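Local coordinates for DegV family protein ([Eubacterium] eligens, PDB 5UXY), which binds a long-chain fatty acid, heptadecanoic acid in this crystal, and is probably a fatty-acid-binding protein like other members of the DegV family, at residues Lys55-Thr60 and Ala166-Val171; Leu159-Asn164 and Tyr265-Gly270; Ala61-Asp66 and Ser88-Ser93; Val7-Cys12 and Val81-Gly86. All blocks are in the same frame, centred on the assembly; numbering follows the deposited sequence. Where two conformers were deposited one is given.

Contact 1: Lys55-Thr60 and Ala166-Val171; sequences KGRSYT and AQNGRV. With X90 (heptadecanoic acid), chain D.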
# COMPACT_ATOMS: atom_id res chain seq x y z
N LYS A 55 11.85 -21.77 -8.86
CA LYS A 55 10.84 -22.77 -8.52
C LYS A 55 10.68 -22.95 -7.01
O LYS A 55 9.67 -23.53 -6.58
CB LYS A 55 11.15 -24.09 -9.23
CG LYS A 55 12.46 -24.77 -8.92
CD LYS A 55 12.47 -26.14 -9.64
CE LYS A 55 13.87 -26.63 -10.00
NZ LYS A 55 14.40 -27.54 -8.96
N GLY A 56 11.59 -22.41 -6.21
CA GLY A 56 11.49 -22.52 -4.77
C GLY A 56 10.55 -21.52 -4.12
O GLY A 56 9.93 -20.66 -4.75
N ARG A 57 10.42 -21.66 -2.80
CA ARG A 57 9.63 -20.75 -1.98
C ARG A 57 10.29 -19.38 -1.93
O ARG A 57 11.51 -19.26 -2.06
CB ARG A 57 9.50 -21.30 -0.56
CG ARG A 57 8.46 -22.41 -0.38
CD ARG A 57 7.47 -22.02 0.73
NE ARG A 57 7.05 -20.61 0.64
CZ ARG A 57 6.82 -19.84 1.70
NH1 ARG A 57 6.46 -18.57 1.56
NH2 ARG A 57 6.97 -20.32 2.92
N SER A 58 9.47 -18.34 -1.77
CA SER A 58 10.02 -17.01 -1.53
C SER A 58 9.24 -16.41 -0.36
O SER A 58 8.12 -16.83 -0.07
CB SER A 58 9.97 -16.10 -2.77
OG SER A 58 8.68 -16.19 -3.42
N TYR A 59 9.87 -15.42 0.28
CA TYR A 59 9.41 -14.94 1.58
C TYR A 59 9.50 -13.42 1.63
O TYR A 59 10.24 -12.82 0.86
CB TYR A 59 10.29 -15.48 2.70
CG TYR A 59 10.48 -16.98 2.65
CD1 TYR A 59 9.53 -17.83 3.21
CD2 TYR A 59 11.58 -17.55 2.02
CE1 TYR A 59 9.67 -19.21 3.15
CE2 TYR A 59 11.73 -18.94 1.97
CZ TYR A 59 10.77 -19.75 2.53
OH TYR A 59 10.89 -21.12 2.50
N THR A 60 8.72 -12.80 2.55
CA THR A 60 8.95 -11.40 2.89
C THR A 60 9.18 -11.26 4.40
O THR A 60 8.80 -12.13 5.19
CB THR A 60 7.79 -10.49 2.45
OG1 THR A 60 6.57 -10.92 3.08
CG2 THR A 60 7.61 -10.59 0.90
N ALA A 166 -0.60 -16.58 -2.01
CA ALA A 166 -1.09 -17.87 -1.58
C ALA A 166 0.02 -18.70 -0.95
O ALA A 166 -0.21 -19.37 0.06
CB ALA A 166 -1.69 -18.64 -2.75
N GLN A 167 1.24 -18.65 -1.51
CA GLN A 167 2.29 -19.49 -0.92
C GLN A 167 2.72 -18.95 0.43
O GLN A 167 3.28 -19.70 1.22
CB GLN A 167 3.49 -19.63 -1.87
CG GLN A 167 4.35 -18.40 -1.93
CD GLN A 167 5.69 -18.58 -2.65
OE1 GLN A 167 6.50 -19.43 -2.28
NE2 GLN A 167 5.93 -17.76 -3.65
N ASN A 168 2.46 -17.68 0.70
CA ASN A 168 2.76 -17.09 2.01
C ASN A 168 1.55 -17.06 2.94
O ASN A 168 1.59 -16.38 3.99
CB ASN A 168 3.34 -15.68 1.81
CG ASN A 168 4.79 -15.71 1.34
OD1 ASN A 168 5.70 -16.01 2.14
ND2 ASN A 168 5.03 -15.42 0.08
N GLY A 169 0.48 -17.75 2.58
CA GLY A 169 -0.68 -17.90 3.46
C GLY A 169 -1.51 -16.66 3.63
O GLY A 169 -2.18 -16.51 4.65
N ARG A 170 -1.49 -15.76 2.66
CA ARG A 170 -2.19 -14.49 2.82
C ARG A 170 -3.47 -14.42 2.00
O ARG A 170 -4.20 -13.43 2.09
CB ARG A 170 -1.20 -13.36 2.46
CG ARG A 170 -0.32 -13.12 3.69
CD ARG A 170 0.95 -12.46 3.42
NE ARG A 170 1.49 -12.10 4.72
CZ ARG A 170 2.69 -12.44 5.17
NH1 ARG A 170 3.05 -12.09 6.39
NH2 ARG A 170 3.54 -13.13 4.41
N VAL A 171 -3.78 -15.46 1.23
CA VAL A 171 -5.07 -15.59 0.56
C VAL A 171 -5.36 -17.09 0.46
O VAL A 171 -4.44 -17.90 0.45
CB VAL A 171 -5.04 -14.90 -0.84
CG1 VAL A 171 -4.35 -15.78 -1.87
CG2 VAL A 171 -6.42 -14.55 -1.29
O19 X90 D . 6.37 -9.96 5.38
C21 X90 D . 5.53 -9.09 5.76
O21 X90 D . 5.27 -8.99 7.02
C22 X90 D . 4.83 -8.23 4.68
C23 X90 D . 3.58 -9.03 4.23
C24 X90 D . 2.66 -8.15 3.34
C25 X90 D . 1.37 -8.97 3.05
C26 X90 D . 0.25 -8.21 2.31
C27 X90 D . 0.81 -7.27 1.25
C28 X90 D . -0.28 -6.79 0.27
C29 X90 D . 0.35 -6.27 -1.04
C30 X90 D . -1.71 -6.99 -2.73
C31 X90 D . -3.12 -6.30 -2.71
C32 X90 D . -3.78 -6.58 -1.34
C33 X90 D . -4.74 -5.49 -0.85
C34 X90 D . -5.48 -5.85 0.46
C35 X90 D . -4.94 -4.98 1.61
C36 X90 D . -5.53 -5.27 3.01
C39 X90 D . -0.62 -5.98 -2.22
O HOH W 1 8.72 -18.10 -5.13
O HOH W 2 6.69 -14.35 4.08
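Arg57 and Gln167 run past one another in opposite directions, the guanidinium turned 54° from the amide plane. Arg57 NE points almost straight at Gln167 OE1, 3.2 Å away and within the guanidinium plane. The same oxygen accepts from the backbone Ser58 N, also at 3.2 Å, which comes from above the carbonyl plane (46° out of it) on the same face as Arg57 NE, so two bonds fix the tip of Gln167. Its extended chain leaves the helix end with CG between the backbone N and the carbonyl carbon (chi1 75°), while its NE2 bonds to Asn164 OD1 and to a water shared with Gly56 O and Ser58 OG. Ser58 OG also bonds to Tyr264 OH.

Bends at chi2 and chi3 fold the Arg57 chain; Gln167 O lies over one face of its guanidinium and Tyr59 CE1 over the opposite one, both toward the rim. Asn168 OD1 sits at the guanidinium edge, 2.7 Å from Arg57 NH1, but the poor angle makes the bond weak. Asn168 ND2, held chiefly by Asn164 O, adds a weak bond to Ser58 O. Gly169, with positive phi, is the C-prime residue of a Schellman motif ending helix 163-167: its N bonds to Ala166 O and Arg170 N to Leu165 O.

Thr60 OG1 donates to the fatty-acid oxygen O19 at 2.5 Å and is itself bonded to Tyr265 OH. C23 of the acyl chain lies 3.6 Å above the centre of the Arg170 guanidinium, whose NE is anchored by Met87 O. Amides and water thus tie the loop before strand 59-61 to the helix end, and Arg170, near the carboxylate but not bonded to it, would probably favour its ionised form.

Contact 2: Leu159-Asn164 and Tyr265-Gly270; sequences LKSLHN and YAERGG. With NA (sodium ion), chain B; X90 (heptadecanoic acid), chain D.
Glu267 lays its carboxylate against the side-chain amide of Asn164, the two planes stacked and only 24° apart. Extended beyond CG, the glutamate reaches the start of helix 163-167, where its OE2 accepts from Asn164 N at 2.9 Å in a nearly linear bond. The donor comes from the syn side, 34° out of the carboxylate plane. Ser161 OG lies 3.1 Å from Glu267 OE1, a weak contact, and accepts a weak bond from His163 N. The amide of Asn164 donates through ND2 to Tyr264 O.

Beside this polar patch, Leu159 CD2 meets Ala266 CB at 3.8 Å. The aliphatic chain of Lys160 runs over Gly269, with CD 3.9 Å from Gly269 CA, inside the type II turn from Glu267 to Gly270. One water accepts from Lys160 N and lies close to Ala266 O and Arg268 O, while Lys160 O binds a sodium ion at 2.6 Å, alongside Ala179 O, Ile184 O and two waters.

Tyr265 presents its ring edge to Asn164 O and one face to the fatty acid, whose C25 lies 3.8 Å above the plane, toward the rim; it is this ring that brings the contact to the lipid. The Glu267 carboxylate links the loop after helix 260-266 to the first turn of helix 163-167, and at that N-terminal end it would probably be stabilised in its charged form by the helix.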
# COMPACT_ATOMS: atom_id res chain seq x y z
N LEU A 159 -5.71 -8.53 -9.64
CA LEU A 159 -4.46 -9.28 -9.68
C LEU A 159 -4.53 -10.39 -10.71
O LEU A 159 -5.48 -11.17 -10.71
CB LEU A 159 -4.13 -9.89 -8.30
CG LEU A 159 -4.26 -8.87 -7.18
CD1 LEU A 159 -3.85 -9.56 -5.86
CD2 LEU A 159 -3.33 -7.67 -7.51
N LYS A 160 -3.50 -10.50 -11.55
CA LYS A 160 -3.47 -11.55 -12.57
C LYS A 160 -2.90 -12.85 -12.05
O LYS A 160 -3.08 -13.90 -12.67
CB LYS A 160 -2.62 -11.10 -13.77
CG LYS A 160 -3.14 -9.76 -14.33
CD LYS A 160 -2.58 -9.46 -15.74
CE LYS A 160 -3.45 -8.36 -16.43
NZ LYS A 160 -2.93 -8.08 -17.79
N SER A 161 -2.19 -12.78 -10.93
CA SER A 161 -1.65 -13.97 -10.27
C SER A 161 -1.63 -13.69 -8.77
O SER A 161 -1.30 -12.58 -8.35
CB SER A 161 -0.26 -14.30 -10.78
OG SER A 161 0.34 -15.34 -10.01
N LEU A 162 -1.96 -14.70 -7.98
CA LEU A 162 -1.99 -14.62 -6.52
C LEU A 162 -1.08 -15.67 -5.92
O LEU A 162 -1.24 -16.05 -4.77
CB LEU A 162 -3.41 -14.77 -5.99
CG LEU A 162 -4.33 -13.58 -6.33
CD1 LEU A 162 -4.99 -13.75 -7.64
CD2 LEU A 162 -5.37 -13.33 -5.24
N HIS A 163 -0.10 -16.12 -6.72
CA HIS A 163 0.78 -17.22 -6.29
C HIS A 163 1.58 -16.83 -5.05
O HIS A 163 1.68 -17.60 -4.09
CB HIS A 163 1.72 -17.57 -7.44
CG HIS A 163 2.72 -18.62 -7.09
ND1 HIS A 163 2.36 -19.93 -6.84
CD2 HIS A 163 4.07 -18.55 -6.90
CE1 HIS A 163 3.45 -20.62 -6.53
NE2 HIS A 163 4.50 -19.81 -6.58
N ASN A 164 2.18 -15.64 -5.06
CA ASN A 164 3.00 -15.23 -3.92
C ASN A 164 2.17 -14.98 -2.65
O ASN A 164 2.61 -15.32 -1.54
CB ASN A 164 3.82 -13.99 -4.32
CG ASN A 164 4.84 -14.33 -5.35
OD1 ASN A 164 5.27 -15.48 -5.43
ND2 ASN A 164 5.26 -13.35 -6.13
N TYR A 265 3.75 -9.04 -4.10
CA TYR A 265 2.45 -9.61 -3.74
C TYR A 265 1.36 -9.33 -4.78
O TYR A 265 0.46 -10.19 -4.97
CB TYR A 265 2.00 -9.08 -2.37
CG TYR A 265 2.67 -9.84 -1.26
CD1 TYR A 265 2.47 -11.23 -1.13
CD2 TYR A 265 3.53 -9.19 -0.35
CE1 TYR A 265 3.10 -11.97 -0.11
CE2 TYR A 265 4.17 -9.93 0.68
CZ TYR A 265 3.93 -11.29 0.80
OH TYR A 265 4.55 -12.06 1.76
N ALA A 266 1.40 -8.19 -5.46
CA ALA A 266 0.41 -7.97 -6.52
C ALA A 266 0.76 -8.68 -7.84
O ALA A 266 -0.14 -9.01 -8.63
CB ALA A 266 0.21 -6.47 -6.76
N GLU A 267 2.04 -8.91 -8.08
CA GLU A 267 2.64 -9.62 -9.22
C GLU A 267 2.51 -8.87 -10.54
O GLU A 267 1.76 -7.90 -10.66
CB GLU A 267 2.10 -11.04 -9.35
CG GLU A 267 2.57 -11.81 -8.15
CD GLU A 267 2.45 -13.30 -8.32
OE1 GLU A 267 2.93 -13.81 -9.35
OE2 GLU A 267 1.86 -13.96 -7.44
N ARG A 268 3.30 -9.28 -11.53
CA ARG A 268 3.27 -8.62 -12.83
C ARG A 268 1.84 -8.51 -13.34
O ARG A 268 1.07 -9.48 -13.26
CB ARG A 268 4.10 -9.47 -13.82
CG ARG A 268 4.81 -8.71 -14.87
CD ARG A 268 5.97 -9.57 -15.39
NE ARG A 268 7.21 -8.83 -15.28
CZ ARG A 268 8.42 -9.38 -15.22
NH1 ARG A 268 8.58 -10.71 -15.28
NH2 ARG A 268 9.49 -8.58 -15.14
N GLY A 269 1.49 -7.32 -13.86
CA GLY A 269 0.18 -7.06 -14.38
C GLY A 269 -0.77 -6.45 -13.37
O GLY A 269 -1.83 -5.94 -13.75
N GLY A 270 -0.43 -6.52 -12.08
CA GLY A 270 -1.38 -6.16 -11.04
C GLY A 270 -1.61 -4.67 -10.95
O GLY A 270 -0.74 -3.85 -11.30
NA NA B . -4.65 -14.95 -14.50
O19 X90 D . 6.37 -9.96 5.38
C21 X90 D . 5.53 -9.09 5.76
O21 X90 D . 5.27 -8.99 7.02
C22 X90 D . 4.83 -8.23 4.68
C23 X90 D . 3.58 -9.03 4.23
C24 X90 D . 2.66 -8.15 3.34
C25 X90 D . 1.37 -8.97 3.05
C26 X90 D . 0.25 -8.21 2.31
C27 X90 D . 0.81 -7.27 1.25
C28 X90 D . -0.28 -6.79 0.27
C29 X90 D . 0.35 -6.27 -1.04
C30 X90 D . -1.71 -6.99 -2.73
C31 X90 D . -3.12 -6.30 -2.71
C32 X90 D . -3.78 -6.58 -1.34
C33 X90 D . -4.74 -5.49 -0.85
C34 X90 D . -5.48 -5.85 0.46
C35 X90 D . -4.94 -4.98 1.61
C36 X90 D . -5.53 -5.27 3.01
C39 X90 D . -0.62 -5.98 -2.22
O HOH W 3 -0.86 -9.66 -11.11
O HOH W 4 -2.67 -15.89 -15.22
O HOH W 5 -4.32 -13.48 -16.20

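Contact 3: Ala61-Asp66 and Ser88-Ser93; sequences ACPGID and SGTYNS. With X90 (heptadecanoic acid), chain D.
Ser88 OG is gripped by three groups: it donates to the fatty-acid oxygen O21 at 2.6 Å and accepts from both Thr90 OG1, at 2.8 Å, and Thr90 N, at 3.1 Å. The hydroxyl gets there by standing opposite the backbone N across the CA-CB bond (chi1 173°), which aims it at the turn into helix 90-102. The bond from Thr90 N is a capping bond.

Across the contact, the side of Thr90 that carries OG1 faces Cys62. Cys62 CB approaches this hydroxyl oxygen to 3.4 Å, while SG swings off toward Ser93, lying 3.9 Å from Ser93 CB and near Gly89 O. The Pro63 ring crosses the Thr90 side chain at about a right angle, its CD in loose contact with Thr90 and with Ser93 OG.

Both segments belong to the part of the DegV-family fold built on the sheet with strands 5-9 and 77-82; the rest of helix 65-72 and strand 77-82 come between them in the chain. The turn from strand 59-61 into helix 65-72, with Gly64 at the N-cap, is laid against the start of helix 90-102. No hydrogen bond links them directly, so the fit is one of small side chains and backbone. The fatty-acid carboxylate lies between Ala61 and Ser88.

Ser93 OG, lodged between its own backbone N and carbonyl carbon (chi1 74°), turns back along the helix to donate to Thr90 O at 2.8 Å. That hydroxyl also bonds to Trp68 NE1 of helix 65-72 and sits 3.6 Å from Pro63 O.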
# COMPACT_ATOMS: atom_id res chain seq x y z
N ALA A 61 9.77 -10.14 4.77
CA ALA A 61 10.06 -9.85 6.17
C ALA A 61 9.80 -8.39 6.47
O ALA A 61 10.13 -7.52 5.66
CB ALA A 61 11.52 -10.17 6.51
N CYS A 62 9.31 -8.10 7.68
CA CYS A 62 9.09 -6.70 8.08
C CYS A 62 10.44 -6.05 8.44
O CYS A 62 11.46 -6.75 8.59
CB CYS A 62 8.09 -6.68 9.24
SG CYS A 62 8.79 -7.35 10.72
N PRO A 63 10.50 -4.72 8.60
CA PRO A 63 11.79 -4.08 8.93
C PRO A 63 12.24 -4.41 10.35
O PRO A 63 11.43 -4.67 11.24
CB PRO A 63 11.50 -2.59 8.82
CG PRO A 63 10.20 -2.51 8.02
CD PRO A 63 9.44 -3.71 8.42
N GLY A 64 13.55 -4.35 10.57
CA GLY A 64 14.06 -4.52 11.93
C GLY A 64 13.86 -3.28 12.77
O GLY A 64 13.71 -2.16 12.25
N ILE A 65 13.79 -3.48 14.10
CA ILE A 65 13.59 -2.36 15.02
C ILE A 65 14.62 -1.27 14.73
O ILE A 65 14.30 -0.08 14.78
CB ILE A 65 13.64 -2.83 16.50
CG1 ILE A 65 12.27 -3.43 16.92
CG2 ILE A 65 14.05 -1.65 17.45
CD1 ILE A 65 12.23 -4.46 18.09
N ASP A 66 15.84 -1.66 14.36
CA ASP A 66 16.91 -0.69 14.11
C ASP A 66 16.64 0.15 12.87
O ASP A 66 17.02 1.33 12.83
CB ASP A 66 18.26 -1.40 13.94
CG ASP A 66 18.80 -1.94 15.24
OD1 ASP A 66 18.35 -1.49 16.32
OD2 ASP A 66 19.68 -2.83 15.18
N SER A 88 0.45 -8.73 8.31
CA SER A 88 1.89 -8.52 8.41
C SER A 88 2.26 -8.17 9.85
O SER A 88 1.49 -7.51 10.54
CB SER A 88 2.34 -7.38 7.48
OG SER A 88 3.69 -7.00 7.64
N GLY A 89 3.47 -8.57 10.28
CA GLY A 89 4.10 -8.15 11.52
C GLY A 89 4.71 -6.75 11.50
O GLY A 89 5.31 -6.31 12.49
N THR A 90 4.52 -6.00 10.42
CA THR A 90 5.10 -4.66 10.31
C THR A 90 4.60 -3.72 11.40
O THR A 90 5.39 -3.01 12.02
CB THR A 90 4.83 -4.08 8.93
OG1 THR A 90 5.48 -4.89 7.94
CG2 THR A 90 5.43 -2.63 8.82
N TYR A 91 3.28 -3.68 11.62
CA TYR A 91 2.73 -2.82 12.68
C TYR A 91 3.39 -3.12 14.04
O TYR A 91 3.80 -2.20 14.77
CB TYR A 91 1.21 -2.99 12.75
CG TYR A 91 0.56 -2.24 13.91
CD1 TYR A 91 0.28 -0.87 13.81
CD2 TYR A 91 0.26 -2.88 15.10
CE1 TYR A 91 -0.32 -0.17 14.87
CE2 TYR A 91 -0.35 -2.20 16.16
CZ TYR A 91 -0.64 -0.87 16.04
OH TYR A 91 -1.25 -0.16 17.10
N ASN A 92 3.50 -4.39 14.40
CA ASN A 92 4.12 -4.74 15.68
C ASN A 92 5.58 -4.30 15.73
O ASN A 92 6.04 -3.84 16.78
CB ASN A 92 4.08 -6.24 15.95
CG ASN A 92 2.71 -6.76 16.29
OD1 ASN A 92 1.78 -5.99 16.61
ND2 ASN A 92 2.56 -8.11 16.23
N SER A 93 6.32 -4.46 14.62
CA SER A 93 7.72 -4.03 14.63
C SER A 93 7.82 -2.50 14.82
O SER A 93 8.72 -2.01 15.50
CB SER A 93 8.44 -4.52 13.34
OG SER A 93 8.08 -3.79 12.14
O19 X90 D . 6.37 -9.96 5.38
C21 X90 D . 5.53 -9.09 5.76
O21 X90 D . 5.27 -8.99 7.02
C22 X90 D . 4.83 -8.23 4.68
C23 X90 D . 3.58 -9.03 4.23
C24 X90 D . 2.66 -8.15 3.34
C25 X90 D . 1.37 -8.97 3.05
C26 X90 D . 0.25 -8.21 2.31
C27 X90 D . 0.81 -7.27 1.25
C28 X90 D . -0.28 -6.79 0.27
C29 X90 D . 0.35 -6.27 -1.04
C30 X90 D . -1.71 -6.99 -2.73
C31 X90 D . -3.12 -6.30 -2.71
C32 X90 D . -3.78 -6.58 -1.34
C33 X90 D . -4.74 -5.49 -0.85
C34 X90 D . -5.48 -5.85 0.46
C35 X90 D . -4.94 -4.98 1.61
C36 X90 D . -5.53 -5.27 3.01
C39 X90 D . -0.62 -5.98 -2.22

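Contact 4: Val7-Cys12 and Val81-Gly86; sequences VADSAC and VTITAG. With X90 (heptadecanoic acid), chain D.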
# COMPACT_ATOMS: atom_id res chain seq x y z
N VAL A 7 6.75 8.78 8.50
CA VAL A 7 7.52 7.58 8.24
C VAL A 7 6.53 6.53 7.76
O VAL A 7 5.40 6.48 8.27
CB VAL A 7 8.24 7.09 9.52
CG1 VAL A 7 9.05 5.81 9.26
CG2 VAL A 7 9.18 8.22 10.10
N ALA A 8 6.93 5.69 6.81
CA ALA A 8 6.04 4.60 6.37
C ALA A 8 6.87 3.41 5.96
O ALA A 8 8.00 3.55 5.53
CB ALA A 8 5.15 5.06 5.18
N ASP A 9 6.31 2.21 6.08
CA ASP A 9 7.05 1.13 5.48
C ASP A 9 6.93 1.16 3.95
O ASP A 9 6.09 1.85 3.36
CB ASP A 9 6.59 -0.20 6.05
CG ASP A 9 5.18 -0.52 5.68
OD1 ASP A 9 4.90 -0.68 4.45
OD2 ASP A 9 4.36 -0.66 6.61
N SER A 10 7.80 0.39 3.29
CA SER A 10 8.00 0.52 1.83
C SER A 10 6.80 -0.00 1.04
O SER A 10 6.72 0.22 -0.19
CB SER A 10 9.29 -0.20 1.40
OG SER A 10 9.16 -1.61 1.55
N ALA A 11 5.85 -0.65 1.72
CA ALA A 11 4.59 -0.97 1.03
C ALA A 11 3.82 0.26 0.57
O ALA A 11 2.84 0.10 -0.17
CB ALA A 11 3.67 -1.82 1.94
N CYS A 12 4.23 1.47 0.97
CA CYS A 12 3.53 2.65 0.49
C CYS A 12 3.95 3.04 -0.92
O CYS A 12 3.37 3.97 -1.49
CB CYS A 12 3.77 3.83 1.44
SG CYS A 12 5.51 4.46 1.37
N VAL A 81 3.14 5.25 9.29
CA VAL A 81 2.02 4.55 8.64
C VAL A 81 2.52 3.15 8.26
O VAL A 81 3.60 3.02 7.68
CB VAL A 81 1.50 5.32 7.43
CG1 VAL A 81 0.33 4.54 6.75
CG2 VAL A 81 1.08 6.72 7.85
N THR A 82 1.77 2.10 8.64
CA THR A 82 2.23 0.75 8.32
C THR A 82 1.19 -0.01 7.49
O THR A 82 0.02 0.30 7.48
CB THR A 82 2.52 -0.13 9.57
OG1 THR A 82 1.30 -0.48 10.21
CG2 THR A 82 3.39 0.64 10.62
N ILE A 83 1.68 -1.01 6.77
CA ILE A 83 0.77 -1.95 6.11
C ILE A 83 -0.08 -2.67 7.18
O ILE A 83 0.26 -2.74 8.37
CB ILE A 83 1.66 -2.89 5.28
CG1 ILE A 83 0.84 -3.97 4.56
CG2 ILE A 83 2.64 -3.56 6.15
CD1 ILE A 83 1.72 -4.75 3.55
N THR A 84 -1.24 -3.15 6.76
CA THR A 84 -2.22 -3.75 7.65
C THR A 84 -1.64 -4.72 8.67
O THR A 84 -0.89 -5.65 8.34
CB THR A 84 -3.31 -4.47 6.82
OG1 THR A 84 -4.17 -5.16 7.73
CG2 THR A 84 -2.67 -5.48 5.83
N ALA A 85 -2.02 -4.50 9.93
CA ALA A 85 -1.67 -5.46 10.98
C ALA A 85 -2.38 -6.78 10.77
O ALA A 85 -1.99 -7.80 11.36
CB ALA A 85 -2.06 -4.87 12.34
N GLY A 86 -3.41 -6.79 9.92
CA GLY A 86 -4.10 -8.04 9.66
C GLY A 86 -3.37 -8.98 8.71
O GLY A 86 -3.80 -10.13 8.57
O19 X90 D . 6.37 -9.96 5.38
C21 X90 D . 5.53 -9.09 5.76
O21 X90 D . 5.27 -8.99 7.02
C22 X90 D . 4.83 -8.23 4.68
C23 X90 D . 3.58 -9.03 4.23
C24 X90 D . 2.66 -8.15 3.34
C25 X90 D . 1.37 -8.97 3.05
C26 X90 D . 0.25 -8.21 2.31
C27 X90 D . 0.81 -7.27 1.25
C28 X90 D . -0.28 -6.79 0.27
C29 X90 D . 0.35 -6.27 -1.04
C30 X90 D . -1.71 -6.99 -2.73
C31 X90 D . -3.12 -6.30 -2.71
C32 X90 D . -3.78 -6.58 -1.34
C33 X90 D . -4.74 -5.49 -0.85
C34 X90 D . -5.48 -5.85 0.46
C35 X90 D . -4.94 -4.98 1.61
C36 X90 D . -5.53 -5.27 3.01
C39 X90 D . -0.62 -5.98 -2.22
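Asp9 OD2 accepts from Ile83 N at 2.7 Å through its syn lone pair, with an N-H...O angle of 158°. The carboxylate bridges two backbones, for the anti lone pair of OD1 takes Ala11 N at 2.9 Å in an Asx turn. A chi1 of 66° places CG between the backbone N and carbonyl carbon, from where the group crosses the Ile83 side chain at about a right angle, OD2 lying 3.4 Å from Ile83 CG2.

Next to this bridge, Ala11 CB packs on Ile83 CD1 at 3.9 Å. With CG1 opposite the backbone N (chi1 178°) and the chain extended, the methyl end of Ile83 carries on to the fatty acid, 3.5 Å from its C27.

Earlier in both segments the strands pair in parallel. Val81 N donates to Val7 O at 2.8 Å and Asp9 N to Val81 O at 3.2 Å. Ala8 and Val81 share one face of the sheet. Beyond the Ala8-Val81 bridge the chains draw apart, and the link to Ile83 N is made by the Asp9 side chain.

Outward, strand 5-9 is flanked by strand 21-30 and strand 77-82 by strand 109-114. Leu126 of helix 119-134 covers Ala8 and Val81, whereas Trp68 of helix 65-72 lies against Val7, Asp9 and Thr82, and Thr90 of helix 90-102 against Asp9 and Ile83.

Overall arrangement
All four contacts touch the same fatty acid and approach it from two parts of the fold. Contacts 3 and 4, about 9 Å apart between centres, belong to the region of the sheet containing strands 5-9 and 77-82, and meet where Thr90 packs on Asp9 and Ile83. Contacts 1 and 2, about 12 Å apart between centres, share helix 163-167. Contact 1 brings strand 59-61 of the first sheet to that helix, so it spans the two parts. Along the chain contact 4 crosses contacts 1 and 3, contact 1 crosses contact 2, and contact 3 falls between the segments of contact 1. This is consistent with the lipid lying between the two sheets, as in other DegV proteins.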